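Local atomic coordinates of Arf-GAP (Mus musculus, PDB entry 5C79), a protein that stimulates GTP hydrolysis by the small GTPase Arf1 in a manner dependent on phosphatidylinositol 4,5-bisphosphate, a lipid that its PH domain binds. Residues F44-K48 with R106-A112; L84-K90 with D100-H104; Y37-K41 with I119-V124; G66-I70 with A80-L84. All blocks are in the same frame, centred on the assembly; numbering follows the deposited sequence.

In the fold
Interactions 1, 2 and 4 are antiparallel strand pairings in one seven-stranded sheet, whereas interaction 3 packs the segment leading into the first strand against the long C-terminal helix. Interaction 1 joins strands 41-48 and 106-111, far apart in sequence, and also holds the phosphoinositide through Lys47 and Arg106. Interactions 2 and 4 are hairpins at the two ends of the strand order; they share Leu84, and Leu101 touches Leu68 and Leu82. Leu45, Phe110, Leu101, Leu68 and Ile70 are buried, while Gln88, Lys90, Glu40 and Lys81 lie at the surface. The strand pairs rest on backbone hydrogen bonds; interaction 3 has none across its segments and relies on CH-pi and cation-pi contacts of aromatic faces and on methyl groups.

Interaction 1: F44-K48 with R106-A112; sequences FLLKK and RTYHFQA. With PBU ((2R)-3-{[(R)-hydroxy{[(1R,2R,3S,4R,5R,6S)-2,3,6-trihydroxy-4,5-bis(phosphonooxy)cyclohexyl]oxy}phosphoryl]oxy}propane-1 ,2-diyl dibutanoate), chain C.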
# COMPACT_ATOMS: atom_id res chain seq x y z
N PHE A 44 4.60 5.68 -5.79
CA PHE A 44 4.10 4.67 -6.71
C PHE A 44 4.32 3.29 -6.12
O PHE A 44 5.26 3.04 -5.37
CB PHE A 44 4.83 4.79 -8.03
CG PHE A 44 4.60 6.10 -8.73
CD1 PHE A 44 5.42 7.20 -8.49
CD2 PHE A 44 3.56 6.23 -9.60
CE1 PHE A 44 5.18 8.41 -9.14
CE2 PHE A 44 3.31 7.43 -10.25
CZ PHE A 44 4.13 8.52 -10.01
N LEU A 45 3.41 2.39 -6.46
CA LEU A 45 3.55 0.97 -6.18
C LEU A 45 3.21 0.20 -7.47
O LEU A 45 2.39 0.66 -8.25
CB LEU A 45 2.62 0.52 -5.07
CG LEU A 45 3.09 0.88 -3.65
CD1 LEU A 45 1.96 0.62 -2.68
CD2 LEU A 45 4.33 0.13 -3.25
N LEU A 46 3.87 -0.93 -7.69
CA LEU A 46 3.43 -1.89 -8.70
C LEU A 46 2.25 -2.66 -8.09
O LEU A 46 2.36 -3.14 -6.99
CB LEU A 46 4.57 -2.85 -9.08
CG LEU A 46 5.79 -2.21 -9.72
CD1 LEU A 46 6.90 -3.23 -9.87
CD2 LEU A 46 5.39 -1.64 -11.07
N LYS A 47 1.14 -2.75 -8.83
CA LYS A 47 -0.05 -3.51 -8.41
C LYS A 47 -0.26 -4.62 -9.42
O LYS A 47 -0.37 -4.34 -10.61
CB LYS A 47 -1.26 -2.62 -8.32
CG LYS A 47 -2.55 -3.46 -8.11
CD LYS A 47 -3.83 -2.70 -7.98
CE LYS A 47 -4.26 -1.96 -9.21
NZ LYS A 47 -4.91 -2.70 -10.32
N LYS A 48 -0.30 -5.86 -8.97
CA LYS A 48 -0.45 -7.00 -9.90
C LYS A 48 -1.88 -7.07 -10.45
O LYS A 48 -2.85 -7.03 -9.67
CB LYS A 48 -0.12 -8.33 -9.23
CG LYS A 48 0.17 -9.41 -10.27
CD LYS A 48 0.53 -10.75 -9.66
CE LYS A 48 1.92 -10.81 -9.05
NZ LYS A 48 2.98 -10.71 -10.10
N ARG A 106 -10.97 -7.85 -0.78
CA ARG A 106 -9.95 -7.99 -1.80
C ARG A 106 -8.56 -8.05 -1.15
O ARG A 106 -8.31 -7.33 -0.20
CB ARG A 106 -9.98 -6.75 -2.70
CG ARG A 106 -8.91 -6.77 -3.72
CD ARG A 106 -9.15 -5.85 -4.87
NE ARG A 106 -8.04 -6.07 -5.80
CZ ARG A 106 -7.87 -5.40 -6.93
NH1 ARG A 106 -8.71 -4.47 -7.29
NH2 ARG A 106 -6.81 -5.66 -7.68
N THR A 107 -7.67 -8.82 -1.74
CA THR A 107 -6.24 -8.72 -1.41
C THR A 107 -5.50 -8.05 -2.56
O THR A 107 -5.53 -8.55 -3.66
CB THR A 107 -5.65 -10.09 -1.06
OG1 THR A 107 -6.28 -10.55 0.13
CG2 THR A 107 -4.15 -10.00 -0.81
N TYR A 108 -4.87 -6.92 -2.29
CA TYR A 108 -3.99 -6.25 -3.23
C TYR A 108 -2.60 -6.85 -3.17
O TYR A 108 -2.07 -7.08 -2.07
CB TYR A 108 -3.94 -4.77 -2.91
CG TYR A 108 -5.16 -4.02 -3.30
CD1 TYR A 108 -6.24 -3.87 -2.40
CD2 TYR A 108 -5.25 -3.40 -4.54
CE1 TYR A 108 -7.37 -3.16 -2.78
CE2 TYR A 108 -6.37 -2.67 -4.90
CZ TYR A 108 -7.44 -2.58 -4.04
OH TYR A 108 -8.52 -1.79 -4.44
N HIS A 109 -2.00 -7.14 -4.33
CA HIS A 109 -0.61 -7.64 -4.38
C HIS A 109 0.22 -6.49 -4.88
O HIS A 109 0.06 -6.07 -6.03
CB HIS A 109 -0.44 -8.83 -5.32
CG HIS A 109 -1.38 -9.93 -5.01
ND1 HIS A 109 -1.32 -10.63 -3.83
CD2 HIS A 109 -2.46 -10.40 -5.68
CE1 HIS A 109 -2.30 -11.52 -3.80
NE2 HIS A 109 -3.00 -11.40 -4.91
N PHE A 110 1.11 -5.98 -4.02
CA PHE A 110 1.94 -4.83 -4.36
C PHE A 110 3.40 -5.23 -4.45
O PHE A 110 3.82 -6.23 -3.85
CB PHE A 110 1.83 -3.73 -3.31
CG PHE A 110 0.50 -3.01 -3.28
CD1 PHE A 110 0.04 -2.30 -4.39
CD2 PHE A 110 -0.29 -3.02 -2.14
CE1 PHE A 110 -1.15 -1.61 -4.34
CE2 PHE A 110 -1.48 -2.33 -2.08
CZ PHE A 110 -1.94 -1.63 -3.19
N GLN A 111 4.16 -4.45 -5.19
CA GLN A 111 5.63 -4.54 -5.17
C GLN A 111 6.22 -3.16 -5.16
O GLN A 111 5.84 -2.29 -5.97
CB GLN A 111 6.14 -5.42 -6.31
CG GLN A 111 7.63 -5.68 -6.26
CD GLN A 111 8.11 -6.61 -7.34
OE1 GLN A 111 8.75 -6.20 -8.31
NE2 GLN A 111 7.83 -7.90 -7.16
N ALA A 112 7.16 -2.93 -4.24
CA ALA A 112 7.90 -1.67 -4.20
C ALA A 112 9.07 -1.71 -5.20
O ALA A 112 9.45 -2.76 -5.71
CB ALA A 112 8.44 -1.42 -2.80
P1 PBU C . -5.48 -3.69 -18.54
P4 PBU C . -7.77 -4.75 -10.98
P5 PBU C . -6.97 -0.15 -12.49
C3' PBU C . -5.89 -5.22 -20.60
C2' PBU C . -7.11 -6.12 -20.73
O2' PBU C . -6.70 -7.49 -20.59
C1' PBU C . -7.84 -5.75 -22.03
O1' PBU C . -9.23 -5.78 -21.76
C1 PBU C . -6.25 -3.75 -15.95
O1 PBU C . -6.59 -3.67 -17.34
C2 PBU C . -6.48 -5.17 -15.38
O2 PBU C . -7.81 -5.69 -15.48
C3 PBU C . -6.21 -5.17 -13.90
O3 PBU C . -6.50 -6.48 -13.35
C4 PBU C . -7.03 -4.02 -13.30
O4 PBU C . -6.74 -4.06 -11.95
C5 PBU C . -6.70 -2.62 -13.74
O5 PBU C . -7.48 -1.57 -13.09
C6 PBU C . -7.01 -2.63 -15.21
O6 PBU C . -6.62 -1.36 -15.63
C7 PBU C . -5.90 -8.07 -21.67
O7 PBU C . -4.71 -7.83 -21.77
C8 PBU C . -6.56 -9.04 -22.63
C9 PBU C . -6.48 -10.42 -22.01
C10 PBU C . -7.03 -10.37 -20.61
C11 PBU C . -10.11 -4.63 -21.91
O11 PBU C . -9.69 -3.49 -21.81
C12 PBU C . -11.56 -4.90 -22.20
C13 PBU C . -11.63 -5.79 -23.44
C14 PBU C . -11.49 -7.25 -23.10
O41 PBU C . -7.64 -6.27 -10.95
O42 PBU C . -9.07 -4.08 -11.39
O43 PBU C . -7.17 -4.32 -9.67
O51 PBU C . -8.11 0.08 -11.50
O52 PBU C . -5.69 -0.58 -11.78
O53 PBU C . -6.69 0.95 -13.42
OP1 PBU C . -6.31 -4.12 -19.81
OP2 PBU C . -4.39 -4.67 -18.16
OP3 PBU C . -5.11 -2.29 -18.95
O HOH W 1 -7.88 -1.94 -8.91
O HOH W 2 -3.43 -7.01 -6.83
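Leu46 and Gln111 exchange a pair of backbone hydrogen bonds: Leu46 N donates to Gln111 O and Gln111 N to Leu46 O, each 2.9 Å long. The Leu46 carbonyl also receives a CA-H contact from Phe110, with Phe110 CA and Leu46 O 3.2 Å apart. Farther along, Lys48 N reaches His109 O in a nearly straight bond of 3.0 Å, and a bridging water accepts from His109 N and donates to Lys48 O. This pairing joins the first and last strands of the PH domain sheet, leaving Leu45 CD1 over one face of the buried Phe110 ring. The polar ends of His109 and Gln111 find partners elsewhere, in Asp100 and Ser98. Lys47 runs straight to CD, which meets the edge of the Tyr108 ring, then bends at chi3 (66°) and chi4 (79°). Its ammonium thereby reaches both ring phosphates, Lys47 NZ lying 2.7 Å from PBU O52 and 2.9 Å from PBU O43. Arg106 approaches the same O43, which lies near the guanidinium plane; its NH1 bond is weak, and the very short NH2 distance is doubtful. A second water accepts from Arg106 NH1 and donates to O43, while Tyr108 CE2 lies over the guanidinium face.

Interaction 2: L84-K90 with D100-H104; sequences LLTCQVK and DLISH
Gln88, Val89 and Lys90 pair with Ile102, Leu101 and Asp100 in an antiparallel hairpin ladder, with strand 88-91 outermost in the sheet of this chain. Gln88 and Ile102 are a hydrogen-bonded pair, Gln88 N donating to Ile102 O at 2.9 Å and Ile102 N returning a bond to Gln88 O. Lys90 and Asp100 repeat the pattern, with Lys90 N 2.8 Å from Asp100 O and Asp100 N bonded to Lys90 O. The intervening Val89-Leu101 pair is non-hydrogen-bonded and meets through side chains. Leu101 CD1 lies 3.7 Å from Val89 CG2 and equally close to Cys87 CB, which places one methyl against both Cys87 and Val89. Cys87 SG adds a contact with Ser103 CB, at 3.7 Å.

On the face bearing Gln88, Lys90, Asp100 and Ile102 the polar groups look elsewhere. The Gln88 chain turns at chi2 (57°), folding its amide over to the carbonyl of the next residue, with Gln88 NE2 2.9 Å from Val89 O. Asp100 OD1 is bonded to His109 of the next strand, while Asp100 OD2 stays 6.2 Å from Lys90 NZ, too far for a salt bridge. Beside Cys87, a water links Thr86 O and OG1 to His104 ND1 and so extends the contact past the last backbone bond. Cys87 O is held by Lys129 of the C-terminal helix. Together with strand 106-111, this hairpin makes up the three-stranded part of the sheet characteristic of PH domains.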
# COMPACT_ATOMS: atom_id res chain seq x y z
N LEU A 84 -7.15 2.01 6.34
CA LEU A 84 -6.08 1.14 6.86
C LEU A 84 -6.39 0.48 8.21
O LEU A 84 -5.81 -0.54 8.54
CB LEU A 84 -4.75 1.87 6.91
CG LEU A 84 -4.18 2.31 5.53
CD1 LEU A 84 -2.97 3.18 5.71
CD2 LEU A 84 -3.86 1.10 4.68
N LEU A 85 -7.39 0.98 8.92
CA LEU A 85 -7.86 0.23 10.12
C LEU A 85 -8.37 -1.17 9.86
O LEU A 85 -8.33 -2.03 10.73
CB LEU A 85 -8.94 1.03 10.85
CG LEU A 85 -8.44 2.15 11.74
CD1 LEU A 85 -9.61 3.01 12.18
CD2 LEU A 85 -7.71 1.58 12.96
N THR A 86 -8.90 -1.41 8.68
CA THR A 86 -9.50 -2.69 8.37
C THR A 86 -8.76 -3.40 7.26
O THR A 86 -9.33 -4.20 6.53
CB THR A 86 -11.00 -2.49 8.06
OG1 THR A 86 -11.18 -1.50 7.02
CG2 THR A 86 -11.69 -2.06 9.31
N CYS A 87 -7.47 -3.04 7.12
CA CYS A 87 -6.52 -3.75 6.26
C CYS A 87 -5.34 -4.32 7.00
O CYS A 87 -5.00 -3.90 8.10
CB CYS A 87 -6.00 -2.88 5.12
SG CYS A 87 -7.29 -2.22 4.03
N GLN A 88 -4.76 -5.35 6.43
CA GLN A 88 -3.61 -6.04 7.04
C GLN A 88 -2.50 -6.16 6.01
O GLN A 88 -2.68 -6.76 4.93
CB GLN A 88 -3.97 -7.41 7.57
CG GLN A 88 -2.83 -8.14 8.27
CD GLN A 88 -2.25 -7.36 9.42
OE1 GLN A 88 -2.97 -7.00 10.34
NE2 GLN A 88 -0.94 -7.11 9.41
N VAL A 89 -1.36 -5.59 6.34
CA VAL A 89 -0.14 -5.77 5.52
C VAL A 89 0.45 -7.16 5.78
O VAL A 89 0.57 -7.59 6.94
CB VAL A 89 0.93 -4.70 5.80
CG1 VAL A 89 2.21 -5.02 5.03
CG2 VAL A 89 0.41 -3.34 5.39
N LYS A 90 0.80 -7.86 4.72
CA LYS A 90 1.47 -9.15 4.82
C LYS A 90 2.72 -9.07 3.94
O LYS A 90 2.61 -9.13 2.71
CB LYS A 90 0.61 -10.31 4.39
CG LYS A 90 1.32 -11.64 4.62
CD LYS A 90 0.43 -12.81 4.30
CE LYS A 90 1.14 -14.11 4.67
NZ LYS A 90 0.31 -15.27 4.27
N ASP A 100 1.51 -7.96 0.33
CA ASP A 100 0.08 -7.90 0.15
C ASP A 100 -0.56 -6.92 1.11
O ASP A 100 -0.11 -6.75 2.26
CB ASP A 100 -0.52 -9.29 0.38
CG ASP A 100 -0.23 -10.26 -0.73
OD1 ASP A 100 0.38 -9.88 -1.75
OD2 ASP A 100 -0.62 -11.44 -0.55
N LEU A 101 -1.64 -6.32 0.65
CA LEU A 101 -2.58 -5.58 1.52
C LEU A 101 -3.94 -6.24 1.48
O LEU A 101 -4.66 -6.23 0.45
CB LEU A 101 -2.67 -4.11 1.10
CG LEU A 101 -3.43 -3.22 2.09
CD1 LEU A 101 -2.68 -3.08 3.40
CD2 LEU A 101 -3.61 -1.88 1.46
N ILE A 102 -4.27 -6.88 2.60
CA ILE A 102 -5.51 -7.63 2.72
C ILE A 102 -6.59 -6.66 3.19
O ILE A 102 -6.52 -6.10 4.28
CB ILE A 102 -5.37 -8.80 3.73
CG1 ILE A 102 -4.17 -9.67 3.34
CG2 ILE A 102 -6.65 -9.63 3.75
CD1 ILE A 102 -3.71 -10.62 4.42
N SER A 103 -7.57 -6.44 2.34
CA SER A 103 -8.74 -5.67 2.72
C SER A 103 -9.93 -6.62 2.89
O SER A 103 -9.89 -7.77 2.53
CB SER A 103 -9.03 -4.53 1.72
OG SER A 103 -9.65 -5.02 0.57
N HIS A 104 -11.03 -6.07 3.39
CA HIS A 104 -12.19 -6.91 3.70
C HIS A 104 -12.77 -7.69 2.50
O HIS A 104 -13.27 -8.79 2.66
CB HIS A 104 -13.25 -6.08 4.38
CG HIS A 104 -13.89 -5.08 3.50
ND1 HIS A 104 -13.33 -3.85 3.19
CD2 HIS A 104 -15.07 -5.14 2.84
CE1 HIS A 104 -14.16 -3.19 2.40
NE2 HIS A 104 -15.21 -3.96 2.17
O HOH W 3 -10.99 -3.07 4.53

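Interaction 3: Y37-K41 with I119-V124; sequences YGSEK and IAWISV
Lys41 lies across the indole of Trp121 at about a right angle, with Lys41 CE only 3.3 Å from Trp121 NE1 and over the face of the five-membered ring. The chain is extended to CE and turns at chi4 (72°), leaving Lys41 NZ 4.7 Å from that ring's centroid in a cation-pi contact while it forms a salt bridge with Asp117. Tyr37 makes a second close fit: its ring face sits over Ala120 CA, Tyr37 CE1 touches Ala120 CB at 3.5 Å, and Tyr37 CD2 comes within 3.4 Å of Ser123 CB. Between the two, Val124 CG1 lies 3.6 Å from Ser39 C.

The remainder is looser. Ser39 and Glu40 direct their CB atoms away from the helix, Glu40 is exposed, and Gly38 offers only its carbonyl, which receives the CA-H of Val124 and a bond from Asn127. No hydrogen bond crosses between the segments; Ile119 O, in the same helix, accepts from Ser123 OG and Ser123 N, which approach from opposite faces of its carbonyl plane. Helix 115-135 is the C-terminal helix characteristic of PH domains, packed here on Val63 of strand 56-64 through Trp121 and Val124, with Ile122 touching strand 88-91.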
# COMPACT_ATOMS: atom_id res chain seq x y z
N TYR A 37 10.25 6.46 9.77
CA TYR A 37 9.31 6.93 8.79
C TYR A 37 8.15 7.63 9.47
O TYR A 37 7.88 7.42 10.65
CB TYR A 37 8.79 5.73 8.01
CG TYR A 37 9.93 5.08 7.30
CD1 TYR A 37 10.37 5.56 6.08
CD2 TYR A 37 10.64 4.07 7.91
CE1 TYR A 37 11.49 5.00 5.47
CE2 TYR A 37 11.74 3.50 7.32
CZ TYR A 37 12.15 3.95 6.11
OH TYR A 37 13.25 3.33 5.54
N GLY A 38 7.49 8.47 8.71
CA GLY A 38 6.26 9.11 9.17
C GLY A 38 5.02 8.26 8.90
O GLY A 38 5.08 7.04 8.75
N SER A 39 3.88 8.93 8.83
CA SER A 39 2.60 8.27 8.58
C SER A 39 1.93 8.68 7.27
O SER A 39 0.81 8.24 7.00
CB SER A 39 1.65 8.57 9.75
OG SER A 39 1.46 9.97 9.90
N GLU A 40 2.61 9.51 6.47
CA GLU A 40 2.18 9.93 5.15
C GLU A 40 3.27 9.64 4.13
O GLU A 40 4.47 9.70 4.45
CB GLU A 40 1.88 11.43 5.13
CG GLU A 40 0.79 11.86 6.06
CD GLU A 40 0.53 13.37 6.07
OE1 GLU A 40 1.22 14.13 5.38
OE2 GLU A 40 -0.37 13.80 6.81
N LYS A 41 2.86 9.31 2.91
CA LYS A 41 3.78 9.08 1.81
C LYS A 41 3.03 9.25 0.48
O LYS A 41 1.89 8.80 0.34
CB LYS A 41 4.36 7.67 1.88
CG LYS A 41 5.42 7.33 0.85
CD LYS A 41 6.01 5.97 1.12
CE LYS A 41 6.99 5.52 0.06
NZ LYS A 41 8.27 6.29 0.15
N ILE A 119 10.58 -1.12 2.69
CA ILE A 119 10.63 -0.81 4.13
C ILE A 119 9.85 0.48 4.40
O ILE A 119 9.07 0.54 5.34
CB ILE A 119 12.06 -0.70 4.70
CG1 ILE A 119 12.70 -2.10 4.78
CG2 ILE A 119 12.07 -0.12 6.11
CD1 ILE A 119 12.01 -3.11 5.67
N ALA A 120 10.04 1.48 3.55
CA ALA A 120 9.35 2.76 3.66
C ALA A 120 7.85 2.62 3.56
O ALA A 120 7.11 3.08 4.47
CB ALA A 120 9.85 3.74 2.64
N TRP A 121 7.38 1.98 2.48
CA TRP A 121 5.91 1.75 2.33
C TRP A 121 5.31 0.99 3.51
O TRP A 121 4.29 1.39 4.09
CB TRP A 121 5.59 1.02 1.03
CG TRP A 121 5.47 1.93 -0.10
CD1 TRP A 121 6.35 2.09 -1.15
CD2 TRP A 121 4.43 2.88 -0.29
NE1 TRP A 121 5.90 3.12 -1.97
CE2 TRP A 121 4.70 3.58 -1.49
CE3 TRP A 121 3.26 3.19 0.42
CZ2 TRP A 121 3.84 4.61 -1.96
CZ3 TRP A 121 2.42 4.19 -0.07
CH2 TRP A 121 2.70 4.88 -1.25
N ILE A 122 5.92 -0.12 3.88
CA ILE A 122 5.36 -0.94 4.95
C ILE A 122 5.38 -0.18 6.30
O ILE A 122 4.43 -0.23 7.07
CB ILE A 122 6.04 -2.28 5.04
CG1 ILE A 122 5.66 -3.11 3.80
CG2 ILE A 122 5.58 -3.04 6.27
CD1 ILE A 122 6.45 -4.38 3.67
N SER A 123 6.46 0.54 6.54
CA SER A 123 6.57 1.36 7.78
C SER A 123 5.50 2.45 7.84
O SER A 123 4.87 2.64 8.89
CB SER A 123 7.97 1.97 7.89
OG SER A 123 8.94 0.94 8.06
N VAL A 124 5.32 3.17 6.73
CA VAL A 124 4.33 4.24 6.66
C VAL A 124 2.92 3.69 6.80
O VAL A 124 2.08 4.24 7.54
CB VAL A 124 4.46 5.07 5.37
CG1 VAL A 124 3.26 6.00 5.19
CG2 VAL A 124 5.74 5.92 5.37

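Interaction 4: G66-I70 with A80-L84; sequences GILTI and AKLNL
Ala80 opens the pairing with Ile70: Ala80 O accepts from Ile70 N at 2.8 Å, and Ala80 N gives a more bent bond to Ile70 O (135° at the hydrogen). Lys81, opposite Thr69, belongs to the other face. The two side chains run side by side in the same direction, and a bend at chi4 (-73°) places Lys81 NZ 3.0 Å from Thr69 OG1, to which it donates. Nearer the backbone, Lys81 CB rests on Ile67 CG2 at 3.9 Å.

Leu82 returns to the face carrying Ala80, Leu68 and Ile70. Its amide and carbonyl are both bonded to Leu68, Leu82 N lying 2.8 Å from Leu68 O, while Leu82 CD1 meets Ile70 CD1 at 3.8 Å. Tyr108 packs against Leu82 and Ile70, and Leu101 against Leu68 and Leu82. Asn83 pairs with Ile67 across the strands; Asn83 OD1 accepts from Leu85 N and, at 2.6 Å, from the oxygen of a water that also donates to Gly66 O. At Leu84 the strand gives way to a short 3-10 segment. Leu84 N still donates to Gly66 O at 3.0 Å, so this carbonyl serves two donors, and Leu84 CD2 lies against Leu68 CB. Gly66, just before the strand, has a positive phi of 74°, which glycine adopts readily.

The backbone ladder thus fixes the register, while Leu68, Ile70, Ala80 and Leu82 on the inner face, with Leu84 from the 3-10 turn, join the hairpin to the domain interior; the other face is mostly polar, with Ile67 among Thr69, Lys81 and Asn83.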
# COMPACT_ATOMS: atom_id res chain seq x y z
N GLY A 66 -4.92 8.07 7.51
CA GLY A 66 -5.28 6.69 7.73
C GLY A 66 -5.86 5.97 6.54
O GLY A 66 -6.41 4.88 6.69
N ILE A 67 -5.71 6.58 5.37
CA ILE A 67 -6.26 6.05 4.12
C ILE A 67 -5.16 5.87 3.06
O ILE A 67 -4.38 6.78 2.84
CB ILE A 67 -7.33 7.00 3.55
CG1 ILE A 67 -8.50 7.13 4.52
CG2 ILE A 67 -7.88 6.51 2.21
CD1 ILE A 67 -9.49 8.25 4.17
N LEU A 68 -5.19 4.72 2.40
CA LEU A 68 -4.35 4.46 1.23
C LEU A 68 -5.22 4.75 0.01
O LEU A 68 -6.26 4.10 -0.18
CB LEU A 68 -3.85 3.01 1.16
CG LEU A 68 -3.07 2.64 -0.11
CD1 LEU A 68 -1.81 3.49 -0.30
CD2 LEU A 68 -2.76 1.16 -0.12
N THR A 69 -4.78 5.70 -0.81
CA THR A 69 -5.50 6.06 -2.03
C THR A 69 -4.70 5.45 -3.17
O THR A 69 -3.49 5.70 -3.30
CB THR A 69 -5.65 7.60 -2.14
OG1 THR A 69 -6.55 8.05 -1.11
CG2 THR A 69 -6.27 8.02 -3.45
N ILE A 70 -5.38 4.62 -3.98
CA ILE A 70 -4.73 3.93 -5.09
C ILE A 70 -5.36 4.46 -6.39
O ILE A 70 -6.56 4.26 -6.63
CB ILE A 70 -4.92 2.40 -5.06
CG1 ILE A 70 -4.50 1.82 -3.73
CG2 ILE A 70 -4.11 1.75 -6.16
CD1 ILE A 70 -5.07 0.45 -3.45
N ALA A 80 -9.39 4.53 -5.70
CA ALA A 80 -9.82 3.64 -4.65
C ALA A 80 -9.26 4.16 -3.33
O ALA A 80 -8.10 4.61 -3.27
CB ALA A 80 -9.33 2.23 -4.91
N LYS A 81 -10.09 4.10 -2.30
CA LYS A 81 -9.70 4.50 -0.95
C LYS A 81 -9.81 3.31 -0.02
O LYS A 81 -10.88 2.74 0.14
CB LYS A 81 -10.55 5.68 -0.46
CG LYS A 81 -10.30 6.91 -1.31
CD LYS A 81 -10.89 8.19 -0.74
CE LYS A 81 -10.39 9.42 -1.50
NZ LYS A 81 -8.95 9.78 -1.24
N LEU A 82 -8.69 2.96 0.62
CA LEU A 82 -8.63 1.85 1.55
C LEU A 82 -8.44 2.42 2.95
O LEU A 82 -7.51 3.17 3.21
CB LEU A 82 -7.52 0.88 1.19
CG LEU A 82 -7.67 0.14 -0.14
CD1 LEU A 82 -6.53 -0.85 -0.24
CD2 LEU A 82 -9.01 -0.58 -0.25
N ASN A 83 -9.35 2.05 3.83
CA ASN A 83 -9.28 2.42 5.25
C ASN A 83 -8.29 1.48 5.93
O ASN A 83 -8.53 0.26 6.05
CB ASN A 83 -10.68 2.32 5.89
CG ASN A 83 -10.66 2.34 7.42
OD1 ASN A 83 -9.67 2.73 8.04
ND2 ASN A 83 -11.76 1.85 8.04
N LEU A 84 -7.15 2.01 6.34
CA LEU A 84 -6.08 1.14 6.86
C LEU A 84 -6.39 0.48 8.21
O LEU A 84 -5.81 -0.54 8.54
CB LEU A 84 -4.75 1.87 6.91
CG LEU A 84 -4.18 2.31 5.53
CD1 LEU A 84 -2.97 3.18 5.71
CD2 LEU A 84 -3.86 1.10 4.68
O HOH W 4 -8.12 4.63 8.97